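Local coordinates for protein hemolysin BL lytic component L1 (Bacillus cereus, PDB 7NMQ) that probably acts as a lytic component of the haemolysin BL enterotoxin, an alpha-helical pore-forming toxin that works on host cell membranes, at residues A[37-42]-A[50-55]; A[164-169]-A[274-279]; A[178-183]-A[267-272]; A[195-200]-A[207-212]. One frame throughout, in Å; residues are numbered along the deposited sequence. Where two conformers were deposited one is given.

All four contacts are van der Waals packing, mostly of apolar side chains, and none has a hydrogen bond between its two segments. Interactions 1 and 2 are buried neighbours, centres 11 Å apart, at one end of the helical body: Ala279 CB packs on Val37 CG2 at 3.6 Å, and Arg275 bonds to Ser40. Interaction 3, partly buried and edged by a carboxylate, joins the helices next in the chain to those of interaction 2, 173-200 following 161-169 and 247-272 preceding 275-325; Gln278 bonds across to Ser270. Interaction 4, buried and closest to the chain centre, shares helix 173-200 with interaction 3 but falls in a predicted membrane-crossing segment, where a serine methylene packs on a valine.

Interaction 1 (A[37-42]-A[50-55]); sequences VNLSNI and ELLKNI
Leu52 meets Val37 and Leu39 through both of its methyls. Its CG stands anti to the backbone N (chi1 178°), which carries the branch out from helix 45-103 to the loop. CD1 lies 3.6 Å from Val37 CG1 and also reaches Leu39 CD1, while CD2 packs on Leu39 CB at 4.0 Å. Ile55 CG2 comes to 3.9 Å from the same Val37 CG1, so that one valine methyl touches two helix residues one turn apart.

Behind this first shell, polar atoms shape the loop. Asn38 OD1 accepts from Ser40 N at 3.0 Å, in the carbonyl plane, closing an Asx turn that overlaps a type II beta turn from Leu39 to Ile42. In one of two serine conformers, Ser40 OG also donates to Asn38 OD1, at 2.9 Å on a lone pair. Val37 is tied at both backbone ends to helix 45-103, its N to Gln59 and its O to His56. Leu39 and Ile55 also pack on Leu162 of helix 161-169, and Val37 on Ala279 of helix 275-325.

Between 37-42 and 50-55 the contact is hydrocarbon alone; the polar bonds lie inside the loop and at the helix's next turns.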
loop_
_atom_site.group_PDB
_atom_site.type_symbol
_atom_site.label_atom_id
_atom_site.label_comp_id
_atom_site.label_asym_id
_atom_site.label_seq_id
_atom_site.Cartn_x
_atom_site.Cartn_y
_atom_site.Cartn_z
ATOM N N VAL A 37 -22.961 11.479 7.728
ATOM C CA VAL A 37 -23.422 12.674 6.970
ATOM C C VAL A 37 -24.560 13.335 7.736
ATOM O O VAL A 37 -25.508 12.678 8.173
ATOM C CB VAL A 37 -23.826 12.311 5.539
ATOM C CG1 VAL A 37 -25.029 11.386 5.448
ATOM C CG2 VAL A 37 -24.095 13.540 4.702
ATOM N N ASN A 38 -24.481 14.651 7.821
ATOM C CA ASN A 38 -25.519 15.461 8.476
ATOM C C ASN A 38 -26.520 15.963 7.434
ATOM O O ASN A 38 -26.232 16.899 6.698
ATOM C CB ASN A 38 -24.881 16.612 9.258
ATOM C CG ASN A 38 -25.914 17.454 9.998
ATOM O OD1 ASN A 38 -27.123 17.223 9.946
ATOM N ND2 ASN A 38 -25.415 18.449 10.687
ATOM N N LEU A 39 -27.693 15.354 7.423
ATOM C CA LEU A 39 -28.860 15.882 6.664
ATOM C C LEU A 39 -30.040 16.093 7.601
ATOM O O LEU A 39 -31.202 15.978 7.166
ATOM C CB LEU A 39 -29.189 14.926 5.526
ATOM C CG LEU A 39 -28.234 15.095 4.349
ATOM C CD1 LEU A 39 -28.361 13.924 3.409
ATOM C CD2 LEU A 39 -28.465 16.420 3.618
ATOM N N SER A 40 -29.774 16.395 8.857
ATOM C CA SER A 40 -30.853 16.625 9.838
ATOM C C SER A 40 -31.593 17.921 9.476
ATOM O O SER A 40 -30.954 18.884 9.044
ATOM C CB SER A 40 -30.317 16.658 11.221
ATOM O OG SER A 40 -29.517 17.808 11.396
ATOM N N ASN A 41 -32.911 17.916 9.640
ATOM C CA ASN A 41 -33.809 19.077 9.403
ATOM C C ASN A 41 -33.828 19.453 7.930
ATOM O O ASN A 41 -34.101 20.603 7.596
ATOM C CB ASN A 41 -33.426 20.299 10.250
ATOM C CG ASN A 41 -34.544 21.324 10.307
ATOM O OD1 ASN A 41 -35.678 20.964 10.583
ATOM N ND2 ASN A 41 -34.255 22.592 10.043
ATOM N N ILE A 42 -33.626 18.479 7.053
ATOM C CA ILE A 42 -33.885 18.624 5.611
ATOM C C ILE A 42 -34.930 17.576 5.293
ATOM O O ILE A 42 -34.740 16.405 5.691
ATOM C CB ILE A 42 -32.595 18.487 4.811
ATOM C CG1 ILE A 42 -31.699 19.672 5.173
ATOM C CG2 ILE A 42 -32.857 18.373 3.311
ATOM C CD1 ILE A 42 -30.335 19.586 4.627
ATOM N N GLU A 50 -34.994 6.775 4.382
ATOM C CA GLU A 50 -34.514 5.379 4.349
ATOM C C GLU A 50 -33.093 5.362 3.782
ATOM O O GLU A 50 -32.230 4.633 4.320
ATOM C CB GLU A 50 -35.480 4.513 3.555
ATOM C CG GLU A 50 -36.732 4.156 4.302
ATOM C CD GLU A 50 -36.499 3.358 5.580
ATOM O OE1 GLU A 50 -35.699 2.410 5.560
ATOM O OE2 GLU A 50 -37.094 3.738 6.622
ATOM N N LEU A 51 -32.862 6.105 2.718
ATOM C CA LEU A 51 -31.521 6.147 2.101
ATOM C C LEU A 51 -30.524 6.707 3.099
ATOM O O LEU A 51 -29.427 6.152 3.221
ATOM C CB LEU A 51 -31.547 7.010 0.845
ATOM C CG LEU A 51 -32.250 6.370 -0.343
ATOM C CD1 LEU A 51 -32.488 7.374 -1.427
ATOM C CD2 LEU A 51 -31.472 5.201 -0.889
ATOM N N LEU A 52 -30.903 7.745 3.831
ATOM C CA LEU A 52 -30.000 8.343 4.840
ATOM C C LEU A 52 -29.698 7.315 5.940
ATOM O O LEU A 52 -28.546 7.231 6.361
ATOM C CB LEU A 52 -30.652 9.620 5.394
ATOM C CG LEU A 52 -29.859 10.332 6.476
ATOM C CD1 LEU A 52 -28.514 10.795 5.955
ATOM C CD2 LEU A 52 -30.666 11.509 6.981
ATOM N N LYS A 53 -30.708 6.603 6.451
ATOM C CA LYS A 53 -30.487 5.543 7.474
ATOM C C LYS A 53 -29.475 4.520 6.944
ATOM O O LYS A 53 -28.555 4.131 7.676
ATOM C CB LYS A 53 -31.798 4.860 7.877
ATOM C CG LYS A 53 -31.612 3.470 8.479
ATOM C CD LYS A 53 -32.888 2.770 8.881
ATOM C CE LYS A 53 -32.635 1.358 9.349
ATOM N NZ LYS A 53 -33.819 0.479 9.198
ATOM N N ASN A 54 -29.639 4.112 5.688
ATOM C CA ASN A 54 -28.758 3.105 5.072
ATOM C C ASN A 54 -27.359 3.668 4.866
ATOM O O ASN A 54 -26.397 2.937 5.085
ATOM C CB ASN A 54 -29.361 2.605 3.778
ATOM C CG ASN A 54 -30.532 1.718 4.108
ATOM O OD1 ASN A 54 -30.542 1.034 5.121
ATOM N ND2 ASN A 54 -31.447 1.612 3.203
ATOM N N ILE A 55 -27.256 4.919 4.444
ATOM C CA ILE A 55 -25.933 5.577 4.285
ATOM C C ILE A 55 -25.211 5.574 5.616
ATOM O O ILE A 55 -24.013 5.297 5.674
ATOM C CB ILE A 55 -26.110 6.973 3.706
ATOM C CG1 ILE A 55 -26.472 6.802 2.230
ATOM C CG2 ILE A 55 -24.862 7.802 3.946
ATOM C CD1 ILE A 55 -26.953 8.016 1.541
#

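Interaction 2 (A[164-169]-A[274-279]); sequences AILAGQ and DRANQA
Leu166 meets just one flat group across the contact, the peptide of Ala276: CD1 lies 4.0 Å from Ala276 O, beyond the oxygen and tilted out of the peptide plane, not stacked over its face. The other flat group that matters, the Asp274 carboxylate, stays within its own segment as the N-cap of helix 275-325. The contact therefore joins the capped first turn of that long helix to the short helix 161-169, near one end of the helical body of this ClyA-like toxin component.

Leu166 supplies nearly all of the reach. Its CG is anti to the carbonyl carbon (chi1 -63°), and the two methyls divide between alanines one turn apart, CD2 lying 4.3 Å from Ala276 CB and CD1 lying 4.4 Å from Ala279 CB. These are loose van der Waals distances, yet the backbones are close, with Leu166 CA 6.8 Å from Ala276 CA. The small alanine side chains are what permit that spacing.

Other elements close the site. Leu166 also packs on Leu44 and on Ile173 of helix 173-200, and Ala279 rests against Val37 and Leu39 of the loop before helix 45-103. Arg275, on another side of the first turn, donates from NH1 to Ser40 O of that loop.

The N-terminal end of helix 275-325 is capped: Asn277 N donates to Asp274 OD1 at 2.9 Å, with an N-H...O angle of 161° and the donor nearly in line with the C-O bond.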
loop_
_atom_site.group_PDB
_atom_site.type_symbol
_atom_site.label_atom_id
_atom_site.label_comp_id
_atom_site.label_asym_id
_atom_site.label_seq_id
_atom_site.Cartn_x
_atom_site.Cartn_y
_atom_site.Cartn_z
ATOM N N ALA A 164 -29.899 12.206 -6.030
ATOM C CA ALA A 164 -30.972 12.648 -6.942
ATOM C C ALA A 164 -32.076 13.363 -6.147
ATOM O O ALA A 164 -32.694 14.289 -6.670
ATOM C CB ALA A 164 -31.533 11.454 -7.662
ATOM N N ILE A 165 -32.311 12.968 -4.906
ATOM C CA ILE A 165 -33.308 13.681 -4.075
ATOM C C ILE A 165 -32.777 15.087 -3.814
ATOM O O ILE A 165 -33.501 16.082 -4.004
ATOM C CB ILE A 165 -33.613 12.924 -2.783
ATOM C CG1 ILE A 165 -34.295 11.608 -3.116
ATOM C CG2 ILE A 165 -34.428 13.759 -1.817
ATOM C CD1 ILE A 165 -34.421 10.704 -1.955
ATOM N N LEU A 166 -31.530 15.215 -3.424
ATOM C CA LEU A 166 -30.978 16.539 -3.167
ATOM C C LEU A 166 -30.937 17.367 -4.458
ATOM O O LEU A 166 -31.247 18.584 -4.412
ATOM C CB LEU A 166 -29.606 16.388 -2.531
ATOM C CG LEU A 166 -29.573 15.701 -1.179
ATOM C CD1 LEU A 166 -28.137 15.518 -0.719
ATOM C CD2 LEU A 166 -30.372 16.473 -0.143
ATOM N N ALA A 167 -30.591 16.788 -5.604
ATOM C CA ALA A 167 -30.556 17.492 -6.896
ATOM C C ALA A 167 -31.971 17.903 -7.310
ATOM O O ALA A 167 -32.128 18.886 -8.021
ATOM C CB ALA A 167 -29.926 16.593 -7.944
ATOM N N GLY A 168 -32.986 17.182 -6.842
ATOM C CA GLY A 168 -34.368 17.589 -7.089
ATOM C C GLY A 168 -34.677 18.880 -6.349
ATOM O O GLY A 168 -35.472 19.687 -6.827
ATOM N N GLN A 169 -34.021 19.114 -5.239
ATOM C CA GLN A 169 -34.190 20.345 -4.429
ATOM C C GLN A 169 -33.311 21.501 -4.906
ATOM O O GLN A 169 -33.697 22.655 -4.655
ATOM C CB GLN A 169 -33.875 20.087 -2.961
ATOM C CG GLN A 169 -34.749 19.020 -2.349
ATOM C CD GLN A 169 -34.490 18.795 -0.885
ATOM O OE1 GLN A 169 -33.654 19.447 -0.261
ATOM N NE2 GLN A 169 -35.256 17.876 -0.321
ATOM N N ASP A 274 -24.016 25.200 1.831
ATOM C CA ASP A 274 -25.075 24.947 2.829
ATOM C C ASP A 274 -25.086 23.460 3.206
ATOM O O ASP A 274 -24.324 22.696 2.655
ATOM C CB ASP A 274 -26.430 25.424 2.294
ATOM C CG ASP A 274 -27.037 24.595 1.171
ATOM O OD1 ASP A 274 -26.420 23.589 0.737
ATOM O OD2 ASP A 274 -28.183 24.917 0.784
ATOM N N ARG A 275 -25.989 23.055 4.094
ATOM C CA ARG A 275 -25.964 21.688 4.667
ATOM C C ARG A 275 -26.148 20.660 3.535
ATOM O O ARG A 275 -25.480 19.618 3.542
ATOM C CB ARG A 275 -26.978 21.511 5.797
ATOM C CG ARG A 275 -27.002 20.091 6.322
ATOM C CD ARG A 275 -27.812 20.005 7.597
ATOM N NE ARG A 275 -27.264 20.767 8.702
ATOM C CZ ARG A 275 -27.847 20.889 9.905
ATOM N NH1 ARG A 275 -29.025 20.362 10.118
ATOM N NH2 ARG A 275 -27.264 21.567 10.873
ATOM N N ALA A 276 -27.159 20.826 2.675
ATOM C CA ALA A 276 -27.421 19.857 1.592
ATOM C C ALA A 276 -26.191 19.740 0.687
ATOM O O ALA A 276 -25.806 18.615 0.333
ATOM C CB ALA A 276 -28.630 20.270 0.801
ATOM N N ASN A 277 -25.594 20.855 0.312
ATOM C CA ASN A 277 -24.441 20.835 -0.613
ATOM C C ASN A 277 -23.241 20.263 0.117
ATOM O O ASN A 277 -22.443 19.502 -0.531
ATOM C CB ASN A 277 -24.203 22.213 -1.202
ATOM C CG ASN A 277 -25.199 22.505 -2.308
ATOM O OD1 ASN A 277 -26.106 23.300 -2.160
ATOM N ND2 ASN A 277 -24.998 21.922 -3.465
ATOM N N GLN A 278 -23.091 20.502 1.403
ATOM C CA GLN A 278 -22.003 19.846 2.179
ATOM C C GLN A 278 -22.186 18.331 2.145
ATOM O O GLN A 278 -21.196 17.604 2.120
ATOM C CB GLN A 278 -21.927 20.355 3.617
ATOM C CG GLN A 278 -21.337 21.735 3.686
ATOM C CD GLN A 278 -21.179 22.257 5.086
ATOM O OE1 GLN A 278 -21.781 21.766 6.036
ATOM N NE2 GLN A 278 -20.360 23.275 5.209
ATOM N N ALA A 279 -23.425 17.864 2.176
ATOM C CA ALA A 279 -23.702 16.421 2.148
ATOM C C ALA A 279 -23.304 15.882 0.776
ATOM O O ALA A 279 -22.746 14.810 0.710
ATOM C CB ALA A 279 -25.157 16.124 2.426
#

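Interaction 3 (A[178-183]-A[267-272]); sequences AEIEQL and GELSMK
Helices 178-183 and 267-272 run antiparallel at 158°, their segment axes 12.0 Å apart and their nearest CA atoms, those of Ile180 and Leu269, separated by 9.0 Å. Such a spacing is wide, and it is bridged from one side mainly by Leu269, which faces helix 178-183 and reaches it with CD1 and CD2. Leu269 CD1 meets three residues. Leu183 reaches toward it tip to tip, CD1 to CD1 at 3.9 Å, while Ile180 slides past in the opposite direction; the 3.6 Å between Ile180 CD1 and Leu269 CD1 holds for one of two modelled isoleucine conformers.

The pair joins helix 173-200 to helix 247-272, the arms that lead into and out of the predicted membrane-crossing region of a ClyA-like toxin component. Helix 275-325 backs it: Ile180 packs on Leu281 and Thr284, and neighbouring Glu181 makes a salt bridge to Lys287.

At the more open edge lies Glu179. Its CG is anti to the backbone N (chi1 -177°) and the chain stays extended beyond it, which lays the carboxylate across the end of Leu269. Leu269 CD1 lies over one face of the carboxylate, 3.8 Å from Glu179 OE2, and CD2 on the same side is offset past the oxygens, 4.0 Å from Glu179 OE1. This is plain packing of an acid on methyls. Positive charge is present nearby: Lys265 forms a long, weak ion pair with Glu179, and Lys272 NZ stands 6.3 Å from Glu179 OE2, too far for contact but probably a mild electrostatic counterweight.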
loop_
_atom_site.group_PDB
_atom_site.type_symbol
_atom_site.label_atom_id
_atom_site.label_comp_id
_atom_site.label_asym_id
_atom_site.label_seq_id
_atom_site.Cartn_x
_atom_site.Cartn_y
_atom_site.Cartn_z
ATOM N N ALA A 178 -20.001 16.529 -9.964
ATOM C CA ALA A 178 -19.055 16.273 -11.078
ATOM C C ALA A 178 -17.726 16.950 -10.743
ATOM O O ALA A 178 -16.670 16.360 -11.026
ATOM C CB ALA A 178 -19.642 16.786 -12.357
ATOM N N GLU A 179 -17.772 18.131 -10.116
ATOM C CA GLU A 179 -16.538 18.897 -9.782
ATOM C C GLU A 179 -15.722 18.092 -8.771
ATOM O O GLU A 179 -14.506 17.953 -8.940
ATOM C CB GLU A 179 -16.836 20.284 -9.212
ATOM C CG GLU A 179 -15.617 21.131 -8.934
ATOM C CD GLU A 179 -15.915 22.546 -8.465
ATOM O OE1 GLU A 179 -17.096 22.891 -8.303
ATOM O OE2 GLU A 179 -14.957 23.280 -8.228
ATOM N N ILE A 180 -16.373 17.599 -7.718
ATOM C CA ILE A 180 -15.662 16.764 -6.704
ATOM C C ILE A 180 -15.021 15.559 -7.390
ATOM O O ILE A 180 -13.846 15.311 -7.166
ATOM C CB ILE A 180 -16.611 16.327 -5.583
ATOM C CG1 ILE A 180 -17.044 17.558 -4.783
ATOM C CG2 ILE A 180 -15.982 15.240 -4.722
ATOM C CD1 ILE A 180 -15.897 18.475 -4.407
ATOM N N GLU A 181 -15.803 14.817 -8.164
ATOM C CA GLU A 181 -15.310 13.568 -8.803
ATOM C C GLU A 181 -14.076 13.891 -9.647
ATOM O O GLU A 181 -13.075 13.156 -9.556
ATOM C CB GLU A 181 -16.402 12.942 -9.675
ATOM C CG GLU A 181 -17.489 12.278 -8.857
ATOM C CD GLU A 181 -18.793 11.934 -9.575
ATOM O OE1 GLU A 181 -19.033 12.486 -10.688
ATOM O OE2 GLU A 181 -19.625 11.185 -8.984
ATOM N N GLN A 182 -14.113 14.978 -10.392
ATOM C CA GLN A 182 -12.947 15.389 -11.208
ATOM C C GLN A 182 -11.754 15.744 -10.318
ATOM O O GLN A 182 -10.627 15.342 -10.638
ATOM C CB GLN A 182 -13.260 16.558 -12.145
ATOM C CG GLN A 182 -12.109 16.871 -13.101
ATOM C CD GLN A 182 -11.670 15.692 -13.952
ATOM O OE1 GLN A 182 -12.347 15.287 -14.892
ATOM N NE2 GLN A 182 -10.518 15.115 -13.639
ATOM N N LEU A 183 -11.967 16.543 -9.277
ATOM C CA LEU A 183 -10.868 16.975 -8.376
ATOM C C LEU A 183 -10.238 15.715 -7.767
ATOM O O LEU A 183 -8.996 15.626 -7.664
ATOM C CB LEU A 183 -11.409 17.877 -7.264
ATOM C CG LEU A 183 -11.747 19.294 -7.704
ATOM C CD1 LEU A 183 -12.460 20.055 -6.590
ATOM C CD2 LEU A 183 -10.498 20.015 -8.164
ATOM N N GLY A 267 -11.774 21.748 0.613
ATOM C CA GLY A 267 -12.169 22.425 1.858
ATOM C C GLY A 267 -12.893 23.720 1.573
ATOM O O GLY A 267 -13.883 24.025 2.291
ATOM N N GLU A 268 -12.454 24.479 0.584
ATOM C CA GLU A 268 -13.078 25.764 0.207
ATOM C C GLU A 268 -14.510 25.520 -0.276
ATOM O O GLU A 268 -15.430 26.251 0.107
ATOM C CB GLU A 268 -12.285 26.465 -0.889
ATOM C CG GLU A 268 -10.976 27.082 -0.448
ATOM C CD GLU A 268 -10.319 27.951 -1.516
ATOM O OE1 GLU A 268 -10.691 27.814 -2.734
ATOM O OE2 GLU A 268 -9.445 28.774 -1.147
ATOM N N LEU A 269 -14.729 24.497 -1.096
ATOM C CA LEU A 269 -16.089 24.177 -1.582
ATOM C C LEU A 269 -16.991 23.884 -0.378
ATOM O O LEU A 269 -18.207 24.264 -0.376
ATOM C CB LEU A 269 -16.060 22.982 -2.526
ATOM C CG LEU A 269 -15.444 23.288 -3.879
ATOM C CD1 LEU A 269 -15.273 22.013 -4.666
ATOM C CD2 LEU A 269 -16.316 24.277 -4.661
ATOM N N SER A 270 -16.491 23.107 0.574
ATOM C CA SER A 270 -17.269 22.710 1.778
ATOM C C SER A 270 -17.580 23.940 2.639
ATOM O O SER A 270 -18.723 24.073 3.130
ATOM C CB SER A 270 -16.496 21.685 2.559
ATOM O OG SER A 270 -16.528 20.431 1.911
ATOM N N MET A 271 -16.607 24.834 2.850
ATOM C CA MET A 271 -16.808 26.045 3.708
ATOM C C MET A 271 -17.971 26.883 3.187
ATOM O O MET A 271 -18.734 27.438 4.002
ATOM C CB MET A 271 -15.553 26.919 3.682
ATOM C CG MET A 271 -14.544 26.423 4.605
ATOM S SD MET A 271 -12.995 27.282 4.344
ATOM C CE MET A 271 -11.899 26.249 5.320
ATOM N N LYS A 272 -18.063 27.017 1.870
ATOM C CA LYS A 272 -19.053 27.931 1.266
ATOM C C LYS A 272 -20.416 27.256 1.080
ATOM O O LYS A 272 -21.394 27.987 0.854
ATOM C CB LYS A 272 -18.492 28.541 -0.016
ATOM C CG LYS A 272 -18.652 27.749 -1.294
ATOM C CD LYS A 272 -18.014 28.468 -2.453
ATOM C CE LYS A 272 -17.901 27.613 -3.694
ATOM N NZ LYS A 272 -16.813 28.109 -4.573
#

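Interaction 4 (A[195-200]-A[207-212]); sequences LAWSIG and ILVIAA
With CG1 anti to the backbone N (chi1 173°), Val209 has CG2 beside the backbone N, where it meets both Ser198 and Trp197. On the other helix, Trp197 has CG anti to the backbone N (chi1 170°), which lifts the indole alongside the valine instead of away from it. The six-membered ring then approaches obliquely, CZ3 coming 3.8 Å from Val209 CG2. Ser198 touches with its methylene: its CB lies 3.6 Å from both Val209 CB and Val209 CG2, and 3.8 Å from Val209 CG1, so the valine branch point bears directly on it. The short serine side chain allows Ser198 CA and Val209 CA to stand 6.2 Å apart.

Helices 173-200 and 203-216 follow each other through a short turn and form a helical hairpin, within a segment predicted to cross the membrane. Ile242 touches Trp197 and Val209, and Ile207 and Ile210 pack on Phe356 of helix 330-357, consistent with an apolar surface kept covered in this form of the toxin component.

The serine hydroxyl is turned back to its own helix. In one of two modelled conformers, Ser198 OG donates to Leu195 O at 2.8 Å, approaching the carbonyl from the side (C=O...OG angle 112°) and tilted 29° from its plane. Leu195 O also accepts the regular helical bond from Ile199 N at 2.9 Å, which means two donors share the carbonyl oxygen of Leu195.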
loop_
_atom_site.group_PDB
_atom_site.type_symbol
_atom_site.label_atom_id
_atom_site.label_comp_id
_atom_site.label_asym_id
_atom_site.label_seq_id
_atom_site.Cartn_x
_atom_site.Cartn_y
_atom_site.Cartn_z
ATOM N N LEU A 195 4.365 8.851 -6.221
ATOM C CA LEU A 195 4.772 7.473 -5.877
ATOM C C LEU A 195 5.609 6.861 -6.999
ATOM O O LEU A 195 6.564 6.123 -6.707
ATOM C CB LEU A 195 3.541 6.611 -5.610
ATOM C CG LEU A 195 2.769 6.963 -4.356
ATOM C CD1 LEU A 195 1.531 6.103 -4.232
ATOM C CD2 LEU A 195 3.637 6.868 -3.132
ATOM N N ALA A 196 5.283 7.172 -8.232
ATOM C CA ALA A 196 6.031 6.678 -9.402
ATOM C C ALA A 196 7.481 7.159 -9.327
ATOM O O ALA A 196 8.431 6.382 -9.590
ATOM C CB ALA A 196 5.366 7.062 -10.679
ATOM N N TRP A 197 7.654 8.421 -8.948
ATOM C CA TRP A 197 9.009 8.991 -8.841
ATOM C C TRP A 197 9.731 8.303 -7.695
ATOM O O TRP A 197 10.925 7.999 -7.810
ATOM C CB TRP A 197 8.919 10.514 -8.625
ATOM C CG TRP A 197 10.247 11.114 -8.271
ATOM C CD1 TRP A 197 11.283 11.314 -9.132
ATOM C CD2 TRP A 197 10.675 11.608 -6.982
ATOM N NE1 TRP A 197 12.352 11.828 -8.455
ATOM C CE2 TRP A 197 12.003 12.062 -7.147
ATOM C CE3 TRP A 197 10.085 11.682 -5.706
ATOM C CZ2 TRP A 197 12.750 12.546 -6.078
ATOM C CZ3 TRP A 197 10.805 12.230 -4.658
ATOM C CH2 TRP A 197 12.129 12.629 -4.846
ATOM N N SER A 198 9.058 8.073 -6.570
ATOM C CA SER A 198 9.748 7.515 -5.376
ATOM C C SER A 198 10.138 6.055 -5.649
ATOM O O SER A 198 11.271 5.647 -5.274
ATOM C CB SER A 198 8.894 7.638 -4.157
ATOM O OG SER A 198 7.730 6.868 -4.304
ATOM N N ILE A 199 9.258 5.282 -6.286
ATOM C CA ILE A 199 9.591 3.878 -6.672
ATOM C C ILE A 199 10.704 3.858 -7.725
ATOM O O ILE A 199 11.564 2.963 -7.653
ATOM C CB ILE A 199 8.304 3.172 -7.118
ATOM C CG1 ILE A 199 7.410 2.932 -5.893
ATOM C CG2 ILE A 199 8.621 1.864 -7.842
ATOM C CD1 ILE A 199 5.986 2.567 -6.208
ATOM N N GLY A 200 10.683 4.804 -8.646
ATOM C CA GLY A 200 11.652 4.930 -9.746
ATOM C C GLY A 200 13.062 5.153 -9.213
ATOM O O GLY A 200 14.007 4.971 -9.955
ATOM N N ILE A 207 11.534 4.415 0.531
ATOM C CA ILE A 207 11.286 4.409 1.999
ATOM C C ILE A 207 11.454 5.824 2.538
ATOM O O ILE A 207 10.713 6.184 3.477
ATOM C CB ILE A 207 12.197 3.379 2.681
ATOM C CG1 ILE A 207 11.844 1.947 2.280
ATOM C CG2 ILE A 207 12.288 3.590 4.168
ATOM C CD1 ILE A 207 10.448 1.538 2.392
ATOM N N LEU A 208 12.424 6.580 2.036
ATOM C CA LEU A 208 12.613 7.966 2.535
ATOM C C LEU A 208 11.380 8.809 2.192
ATOM O O LEU A 208 10.933 9.616 3.045
ATOM C CB LEU A 208 13.852 8.586 1.916
ATOM C CG LEU A 208 15.175 8.023 2.432
ATOM C CD1 LEU A 208 16.347 8.463 1.567
ATOM C CD2 LEU A 208 15.405 8.427 3.863
ATOM N N VAL A 209 10.821 8.609 1.001
ATOM C CA VAL A 209 9.639 9.399 0.555
ATOM C C VAL A 209 8.439 8.974 1.392
ATOM O O VAL A 209 7.705 9.855 1.913
ATOM C CB VAL A 209 9.373 9.270 -0.939
ATOM C CG1 VAL A 209 8.063 9.948 -1.297
ATOM C CG2 VAL A 209 10.560 9.770 -1.761
ATOM N N ILE A 210 8.229 7.676 1.551
ATOM C CA ILE A 210 7.108 7.185 2.392
ATOM C C ILE A 210 7.202 7.781 3.796
ATOM O O ILE A 210 6.162 8.189 4.341
ATOM C CB ILE A 210 7.093 5.657 2.424
ATOM C CG1 ILE A 210 6.728 5.101 1.050
ATOM C CG2 ILE A 210 6.170 5.176 3.546
ATOM C CD1 ILE A 210 7.022 3.615 0.887
ATOM N N ALA A 211 8.369 7.787 4.409
ATOM C CA ALA A 211 8.506 8.293 5.797
ATOM C C ALA A 211 8.198 9.788 5.804
ATOM O O ALA A 211 7.498 10.249 6.728
ATOM C CB ALA A 211 9.872 8.035 6.355
ATOM N N ALA A 212 8.706 10.524 4.836
ATOM C CA ALA A 212 8.496 12.002 4.792
ATOM C C ALA A 212 7.021 12.317 4.624
ATOM O O ALA A 212 6.501 13.186 5.324
ATOM C CB ALA A 212 9.295 12.591 3.656
#